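Local coordinates for protein peptidoglycan glycosyltransferase (Atopobium parvulum, PDB 4OVD) that belongs to the penicillin-binding proteins, combining a dimerisation-type region with the penicillin-binding domain that gives the family its name, at residues Y63-N68 and S222-L227; V69-V74 and R152-G157; T257-A262 and T436-V441. All blocks are in the same frame, centred on the assembly; numbering follows the deposited sequence.

Interaction 1 (Y63-N68 and S222-L227); sequences YDRNGN and SIDIEL
The Asp-64 side chain crosses that of Ile-225 at about a right angle and bonds to the Ile-225 backbone. Asp-64 OD2 accepts a hydrogen bond from Ile-225 N through its anti lone pair at 3.1 Å, nearly straight (163°), while Ile-225 CG2 presses on OD2 at 3.2 Å. On the syn side of OD2 sits the Asn-68 amide, whose ND2 donates over 3.3 Å almost in its own plane. OD1 is gripped from opposite faces of the carboxylate by Asn-66 N and Asn-68 N, the former closing an Asx turn over the type I turn Asp-64 to Gly-67. With four donors the buried carboxylate is held against rotation and is probably stabilised as the anion. The turn docks on the start of helix 225-242, where Asp-224 is the N-cap and its OD1, also salt-bridged to Arg-556, accepts from Leu-227 N. Asn-66 stands its amide nearly upright (82°) to the Asp-224 carboxylate and makes a weak ND2 to OD2 bond of 3.1 Å. The Arg-65 chain, bent at chi3 (-40°), lays CD against Asp-224 CB at 3.6 Å; one water links Arg-65 NH1, Asn-66 OD1 and Asp-224 OD2. Arg-65 N donates to Ile-223 O at 2.9 Å.

Interaction 2 (V69-V74 and R152-G157); sequences VLAMSV and RVYPYG
Met-72 and Val-153 face each other as a hydrogen-bonded pair of antiparallel strands, with 151-153 lying along 69-74 as an outermost strand of a mixed sheet. Two bonds join them: Val-153 N to Met-72 O at 2.9 Å, and Met-72 N to Val-153 O at 3.2 Å. At the start of strand 69-74, Leu-70 and Ala-71 both face Ile-62 in a classic beta bulge, and the type I turn from Tyr-154 to Gly-157 folds round that kink. The Pro-155 ring is one bump: its CD lodges against Leu-70 O at 3.1 Å, and its CG is reached by the methyl of selenomethionine Met-72, whose chain, bent at chi2 and chi3, swings along the strand past Val-153. Ala-71 is the small knob on the other face of the sheet. Its CB fits between Tyr-154 CE1, 3.7 Å away, and the Arg-152 guanidinium, which it overlies toward the rim. That guanidinium is held by Glu-178 and by Gly-60 O, and Ser-73 N lies at its edge. Leu-70 CD2 rests against CE2 of the Tyr-156 ring at 4.0 Å; both side chains also lean on Ile-225 of helix 225-242. Tyr-156 turns its ring edge to the backbone of 69-74, CE2 lying 3.4 Å from Val-69 O, near the ring plane.

Interaction 3 (T257-A262 and T436-V441); sequences TGEIYA and TPHFMV
Ile-260 lays its CD1 methyl over one face of the Phe-439 ring, 3.9 Å from the centroid and 15° off the normal, a CH-pi contact. The second branch, Ile-260 CG2, meets the same ring at Phe-439 CE1, 3.6 Å away; with CG1 anti to the carbonyl carbon (chi1 -64°) and CG2 anti to the backbone N, both branches reach the phenyl group, and CD1 also touches Pro-437 CB. The His-438 ring is fixed by its ND1, which donates to Thr-436 O at 2.7 Å, close to the ring plane. This fold-back brings His-438 CE1 to within 3.1 Å of Thr-257 O at the ring edge, and lets Glu-259 CA sit over a face in a second CH-pi contact. Trp-450 stacks on the same imidazole. Between the side chains the backbones form a single bridge: Ile-260 N donates to His-438 O at 3.0 Å, and His-438 N reaches Gly-258 O from above the carbonyl plane. An ST turn, Glu-259 N to Thr-257 OG1, shapes the approach to it. Ser-222 OG ties the two segments from outside by bonding to Ile-260 O and Phe-439 O. The contact joins strand 260-266, at the edge of the five-stranded antiparallel sheet and flanked by helix 225-242, to strand 440-443 of the mixed sheet, where Val-441 pairs with Val-220.

How the interactions relate
Interactions 1 and 2 have centres 13 Å apart and touch, Asp-64 packing on Leu-70 and Asn-68 on Tyr-156; interaction 3 lies 12 Å from interaction 1 and about 21 Å from interaction 2, centre to centre. Along the chain, both halves of interaction 2 fall between those of interaction 1, and interaction 3 comes after both. One mixed sheet runs through the group: 151-153, 69-74 and 62-63, then 219-221 and 440-443. Interaction 1 sits in the middle, where Ser-222 N probably bonds to Phe-439 O and helix 225-242 begins. Interactions 2 and 3 do not touch (nearest atoms about 8 Å apart); interaction 1 links them, joining the dimerisation-family region to the five-stranded sheet of the penicillin-binding domain.

Interaction 1 (Y63-N68 and S222-L227)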
# COMPACT_ATOMS: atom_id res chain seq x y z
N TYR A 63 -10.17 -19.60 -4.11
CA TYR A 63 -9.44 -19.71 -5.35
C TYR A 63 -8.60 -18.47 -5.61
O TYR A 63 -8.97 -17.38 -5.21
CB TYR A 63 -10.43 -19.79 -6.51
CG TYR A 63 -11.33 -21.00 -6.48
CD1 TYR A 63 -10.92 -22.24 -6.96
CD2 TYR A 63 -12.61 -20.89 -5.99
CE1 TYR A 63 -11.78 -23.35 -6.92
CE2 TYR A 63 -13.46 -21.97 -5.92
CZ TYR A 63 -13.07 -23.19 -6.42
OH TYR A 63 -14.01 -24.23 -6.35
N ASP A 64 -7.48 -18.63 -6.30
CA ASP A 64 -6.70 -17.47 -6.70
C ASP A 64 -7.26 -17.03 -8.09
O ASP A 64 -8.20 -17.65 -8.60
CB ASP A 64 -5.19 -17.76 -6.71
CG ASP A 64 -4.70 -18.35 -8.03
OD1 ASP A 64 -5.49 -18.91 -8.84
OD2 ASP A 64 -3.47 -18.28 -8.20
N ARG A 65 -6.68 -16.00 -8.71
CA ARG A 65 -7.21 -15.45 -9.96
C ARG A 65 -7.18 -16.42 -11.15
O ARG A 65 -7.92 -16.20 -12.09
CB ARG A 65 -6.46 -14.14 -10.36
CG ARG A 65 -5.04 -14.38 -10.90
CD ARG A 65 -4.26 -13.08 -11.08
NE ARG A 65 -5.13 -12.03 -11.60
CZ ARG A 65 -5.30 -11.70 -12.87
NH1 ARG A 65 -4.60 -12.30 -13.86
NH2 ARG A 65 -6.16 -10.73 -13.16
N ASN A 66 -6.28 -17.40 -11.14
CA ASN A 66 -6.17 -18.38 -12.22
C ASN A 66 -6.94 -19.65 -11.87
O ASN A 66 -6.91 -20.64 -12.59
CB ASN A 66 -4.70 -18.73 -12.45
CG ASN A 66 -3.87 -17.52 -12.87
OD1 ASN A 66 -4.24 -16.80 -13.80
ND2 ASN A 66 -2.75 -17.29 -12.19
N GLY A 67 -7.64 -19.65 -10.73
CA GLY A 67 -8.38 -20.83 -10.34
C GLY A 67 -7.62 -21.84 -9.49
O GLY A 67 -8.16 -22.86 -9.17
N ASN A 68 -6.37 -21.60 -9.15
CA ASN A 68 -5.71 -22.52 -8.25
C ASN A 68 -6.42 -22.46 -6.87
O ASN A 68 -6.90 -21.40 -6.38
CB ASN A 68 -4.24 -22.16 -8.12
CG ASN A 68 -3.49 -22.22 -9.44
OD1 ASN A 68 -3.25 -23.29 -9.98
ND2 ASN A 68 -3.05 -21.05 -9.93
N SER A 222 -8.18 -11.99 -6.18
CA SER A 222 -7.37 -11.35 -7.20
C SER A 222 -5.93 -11.80 -7.17
O SER A 222 -5.18 -11.53 -8.08
CB SER A 222 -7.42 -9.83 -6.98
OG SER A 222 -7.18 -9.52 -5.64
N ILE A 223 -5.53 -12.49 -6.11
CA ILE A 223 -4.15 -12.92 -5.96
C ILE A 223 -3.63 -13.87 -7.01
O ILE A 223 -4.36 -14.77 -7.38
CB ILE A 223 -4.01 -13.67 -4.62
CG1 ILE A 223 -4.18 -12.69 -3.49
CG2 ILE A 223 -2.65 -14.34 -4.49
CD1 ILE A 223 -3.08 -11.66 -3.40
N ASP A 224 -2.39 -13.69 -7.47
CA ASP A 224 -1.78 -14.64 -8.43
C ASP A 224 -0.78 -15.34 -7.55
O ASP A 224 0.20 -14.78 -7.08
CB ASP A 224 -1.10 -13.97 -9.61
CG ASP A 224 -0.48 -15.00 -10.58
OD1 ASP A 224 0.32 -15.83 -10.08
OD2 ASP A 224 -0.74 -14.96 -11.82
N ILE A 225 -1.06 -16.59 -7.28
CA ILE A 225 -0.27 -17.32 -6.29
C ILE A 225 1.19 -17.43 -6.61
O ILE A 225 2.01 -17.39 -5.71
CB ILE A 225 -0.88 -18.70 -5.99
CG1 ILE A 225 -0.34 -19.26 -4.66
CG2 ILE A 225 -0.75 -19.61 -7.19
CD1 ILE A 225 -0.75 -18.45 -3.47
N GLU A 226 1.53 -17.57 -7.88
CA GLU A 226 2.95 -17.62 -8.25
C GLU A 226 3.64 -16.25 -8.01
O GLU A 226 4.80 -16.17 -7.61
CB GLU A 226 3.12 -18.07 -9.71
CG GLU A 226 4.36 -18.90 -9.90
CD GLU A 226 4.33 -20.22 -9.12
OE1 GLU A 226 3.23 -20.82 -8.93
OE2 GLU A 226 5.41 -20.68 -8.70
N LEU A 227 2.91 -15.17 -8.22
CA LEU A 227 3.45 -13.84 -7.97
C LEU A 227 3.54 -13.60 -6.46
O LEU A 227 4.40 -12.88 -5.97
CB LEU A 227 2.57 -12.79 -8.63
CG LEU A 227 3.25 -11.44 -8.60
CD1 LEU A 227 4.62 -11.57 -9.27
CD2 LEU A 227 2.34 -10.46 -9.31
O HOH W 1 -2.41 -14.34 -13.79

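Interaction 2 (V69-V74 and R152-G157)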
# COMPACT_ATOMS: atom_id res chain seq x y z
N VAL A 69 -6.51 -23.64 -6.25
CA VAL A 69 -7.14 -23.79 -4.95
C VAL A 69 -6.09 -23.37 -3.93
O VAL A 69 -4.95 -23.87 -3.95
CB VAL A 69 -7.67 -25.24 -4.69
CG1 VAL A 69 -8.17 -25.41 -3.26
CG2 VAL A 69 -8.78 -25.58 -5.68
N LEU A 70 -6.46 -22.40 -3.09
CA LEU A 70 -5.53 -21.91 -2.11
C LEU A 70 -5.90 -22.54 -0.81
O LEU A 70 -5.04 -22.94 -0.05
CB LEU A 70 -5.55 -20.39 -2.03
CG LEU A 70 -5.24 -19.62 -3.31
CD1 LEU A 70 -5.24 -18.13 -3.03
CD2 LEU A 70 -3.91 -20.05 -3.92
N ALA A 71 -7.20 -22.66 -0.57
CA ALA A 71 -7.70 -23.29 0.64
C ALA A 71 -8.99 -24.05 0.39
O ALA A 71 -9.91 -23.57 -0.27
CB ALA A 71 -7.91 -22.25 1.71
N MSE A 72 -9.09 -25.22 0.99
CA MSE A 72 -10.26 -26.07 0.83
C MSE A 72 -10.39 -26.87 2.06
O MSE A 72 -9.38 -27.19 2.70
CB MSE A 72 -10.06 -27.03 -0.31
CG MSE A 72 -8.61 -27.52 -0.33
SE MSE A 72 -8.50 -29.47 -0.61
CE MSE A 72 -6.85 -29.41 -1.71
N SER A 73 -11.64 -27.20 2.38
CA SER A 73 -11.99 -27.96 3.59
C SER A 73 -12.24 -29.39 3.23
O SER A 73 -12.84 -29.71 2.21
CB SER A 73 -13.18 -27.36 4.36
OG SER A 73 -12.80 -26.20 5.11
N VAL A 74 -11.80 -30.24 4.15
CA VAL A 74 -11.74 -31.66 4.02
C VAL A 74 -12.19 -32.32 5.32
O VAL A 74 -12.04 -31.76 6.38
CB VAL A 74 -10.25 -31.95 3.66
CG1 VAL A 74 -9.74 -33.24 4.25
CG2 VAL A 74 -10.08 -31.85 2.15
N ARG A 152 -8.87 -27.29 7.02
CA ARG A 152 -8.42 -26.69 5.81
C ARG A 152 -7.10 -27.27 5.43
O ARG A 152 -6.27 -27.60 6.27
CB ARG A 152 -8.09 -25.20 5.99
CG ARG A 152 -9.24 -24.27 6.00
CD ARG A 152 -9.97 -24.31 4.69
NE ARG A 152 -10.51 -23.01 4.42
CZ ARG A 152 -11.46 -22.77 3.55
NH1 ARG A 152 -11.87 -21.52 3.39
NH2 ARG A 152 -12.06 -23.76 2.88
N VAL A 153 -6.90 -27.33 4.13
CA VAL A 153 -5.68 -27.77 3.56
C VAL A 153 -5.28 -26.62 2.64
O VAL A 153 -6.16 -26.07 1.92
CB VAL A 153 -5.87 -29.03 2.70
CG1 VAL A 153 -4.52 -29.47 2.16
CG2 VAL A 153 -6.51 -30.15 3.50
N TYR A 154 -4.01 -26.24 2.76
CA TYR A 154 -3.39 -25.17 2.00
C TYR A 154 -2.36 -25.81 1.13
O TYR A 154 -1.28 -26.15 1.57
CB TYR A 154 -2.73 -24.17 2.92
CG TYR A 154 -3.67 -23.57 3.88
CD1 TYR A 154 -4.50 -22.56 3.50
CD2 TYR A 154 -3.72 -24.01 5.16
CE1 TYR A 154 -5.38 -22.01 4.38
CE2 TYR A 154 -4.59 -23.46 6.05
CZ TYR A 154 -5.41 -22.47 5.64
OH TYR A 154 -6.27 -21.92 6.51
N PRO A 155 -2.79 -25.98 -0.18
CA PRO A 155 -1.85 -26.71 -1.03
C PRO A 155 -0.52 -26.08 -1.31
O PRO A 155 0.38 -26.81 -1.68
CB PRO A 155 -2.58 -26.81 -2.35
CG PRO A 155 -3.99 -26.85 -1.99
CD PRO A 155 -4.05 -25.75 -1.05
N TYR A 156 -0.38 -24.76 -1.22
CA TYR A 156 0.87 -24.15 -1.60
C TYR A 156 1.67 -23.91 -0.38
O TYR A 156 2.64 -23.22 -0.40
CB TYR A 156 0.65 -22.86 -2.33
CG TYR A 156 0.05 -23.05 -3.68
CD1 TYR A 156 0.84 -23.21 -4.80
CD2 TYR A 156 -1.29 -23.08 -3.85
CE1 TYR A 156 0.29 -23.38 -6.03
CE2 TYR A 156 -1.85 -23.25 -5.08
CZ TYR A 156 -1.05 -23.41 -6.16
OH TYR A 156 -1.64 -23.58 -7.38
N GLY A 157 1.24 -24.53 0.69
CA GLY A 157 1.90 -24.42 1.98
C GLY A 157 1.79 -23.04 2.56
O GLY A 157 0.70 -22.49 2.63

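Interaction 3 (T257-A262 and T436-V441)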
# COMPACT_ATOMS: atom_id res chain seq x y z
N THR A 257 -8.64 -1.37 -11.38
CA THR A 257 -9.72 -2.12 -10.75
C THR A 257 -9.57 -2.21 -9.22
O THR A 257 -10.51 -2.57 -8.51
CB THR A 257 -9.65 -3.55 -11.20
OG1 THR A 257 -8.41 -4.06 -10.77
CG2 THR A 257 -9.78 -3.70 -12.73
N GLY A 258 -8.37 -1.95 -8.71
CA GLY A 258 -8.07 -2.06 -7.30
C GLY A 258 -7.69 -3.46 -6.85
O GLY A 258 -7.28 -3.63 -5.71
N GLU A 259 -7.75 -4.45 -7.73
CA GLU A 259 -7.42 -5.85 -7.36
C GLU A 259 -5.97 -6.00 -6.99
O GLU A 259 -5.13 -5.40 -7.65
CB GLU A 259 -7.72 -6.80 -8.53
CG GLU A 259 -9.21 -6.91 -8.81
CD GLU A 259 -9.56 -7.74 -10.08
OE1 GLU A 259 -8.62 -8.17 -10.81
OE2 GLU A 259 -10.79 -7.95 -10.34
N ILE A 260 -5.69 -6.76 -5.91
CA ILE A 260 -4.32 -6.99 -5.42
C ILE A 260 -3.77 -8.31 -5.92
O ILE A 260 -4.32 -9.43 -5.65
CB ILE A 260 -4.30 -6.93 -3.91
CG1 ILE A 260 -4.68 -5.50 -3.46
CG2 ILE A 260 -2.89 -7.27 -3.36
CD1 ILE A 260 -5.14 -5.44 -2.00
N TYR A 261 -2.70 -8.21 -6.70
CA TYR A 261 -2.12 -9.38 -7.27
C TYR A 261 -1.26 -10.12 -6.30
O TYR A 261 -1.15 -11.34 -6.40
CB TYR A 261 -1.27 -9.05 -8.46
CG TYR A 261 -1.95 -8.32 -9.56
CD1 TYR A 261 -2.96 -8.93 -10.31
CD2 TYR A 261 -1.49 -7.09 -9.95
CE1 TYR A 261 -3.56 -8.26 -11.36
CE2 TYR A 261 -2.06 -6.41 -11.01
CZ TYR A 261 -3.07 -7.00 -11.73
OH TYR A 261 -3.59 -6.30 -12.76
N ALA A 262 -0.61 -9.38 -5.43
CA ALA A 262 0.28 -9.95 -4.39
C ALA A 262 0.52 -8.96 -3.28
O ALA A 262 0.48 -7.77 -3.50
CB ALA A 262 1.59 -10.36 -4.99
N THR A 436 -10.48 1.17 -4.59
CA THR A 436 -10.41 0.54 -3.30
C THR A 436 -9.54 -0.68 -3.47
O THR A 436 -9.92 -1.53 -4.23
CB THR A 436 -11.77 0.03 -2.86
OG1 THR A 436 -12.67 1.12 -2.68
CG2 THR A 436 -11.60 -0.72 -1.55
N PRO A 437 -8.37 -0.75 -2.80
CA PRO A 437 -7.55 -1.98 -2.95
C PRO A 437 -8.31 -3.16 -2.32
O PRO A 437 -8.98 -2.98 -1.33
CB PRO A 437 -6.21 -1.65 -2.25
CG PRO A 437 -6.25 -0.18 -1.98
CD PRO A 437 -7.72 0.23 -1.91
N HIS A 438 -8.23 -4.34 -2.87
CA HIS A 438 -9.01 -5.43 -2.36
C HIS A 438 -8.60 -6.75 -2.91
O HIS A 438 -7.98 -6.81 -3.91
CB HIS A 438 -10.48 -5.20 -2.63
CG HIS A 438 -10.81 -5.18 -4.08
ND1 HIS A 438 -10.84 -4.03 -4.82
CD2 HIS A 438 -11.13 -6.18 -4.93
CE1 HIS A 438 -11.16 -4.31 -6.06
NE2 HIS A 438 -11.35 -5.61 -6.15
N PHE A 439 -8.98 -7.80 -2.23
CA PHE A 439 -8.57 -9.13 -2.55
C PHE A 439 -9.66 -9.97 -3.19
O PHE A 439 -9.38 -10.79 -3.99
CB PHE A 439 -8.10 -9.86 -1.31
CG PHE A 439 -6.88 -9.29 -0.69
CD1 PHE A 439 -5.66 -9.55 -1.22
CD2 PHE A 439 -6.96 -8.50 0.42
CE1 PHE A 439 -4.54 -9.04 -0.67
CE2 PHE A 439 -5.83 -7.99 1.00
CZ PHE A 439 -4.62 -8.26 0.45
N MSE A 440 -10.89 -9.78 -2.78
CA MSE A 440 -11.97 -10.60 -3.25
C MSE A 440 -12.58 -10.08 -4.50
O MSE A 440 -13.06 -8.97 -4.54
CB MSE A 440 -13.11 -10.73 -2.27
CG MSE A 440 -14.20 -11.60 -2.84
SE MSE A 440 -15.50 -11.97 -1.43
N VAL A 441 -12.56 -10.91 -5.51
CA VAL A 441 -13.18 -10.64 -6.79
C VAL A 441 -14.60 -11.16 -6.87
O VAL A 441 -15.48 -10.47 -7.33
CB VAL A 441 -12.39 -11.28 -7.92
CG1 VAL A 441 -13.00 -10.91 -9.25
CG2 VAL A 441 -10.97 -10.81 -7.88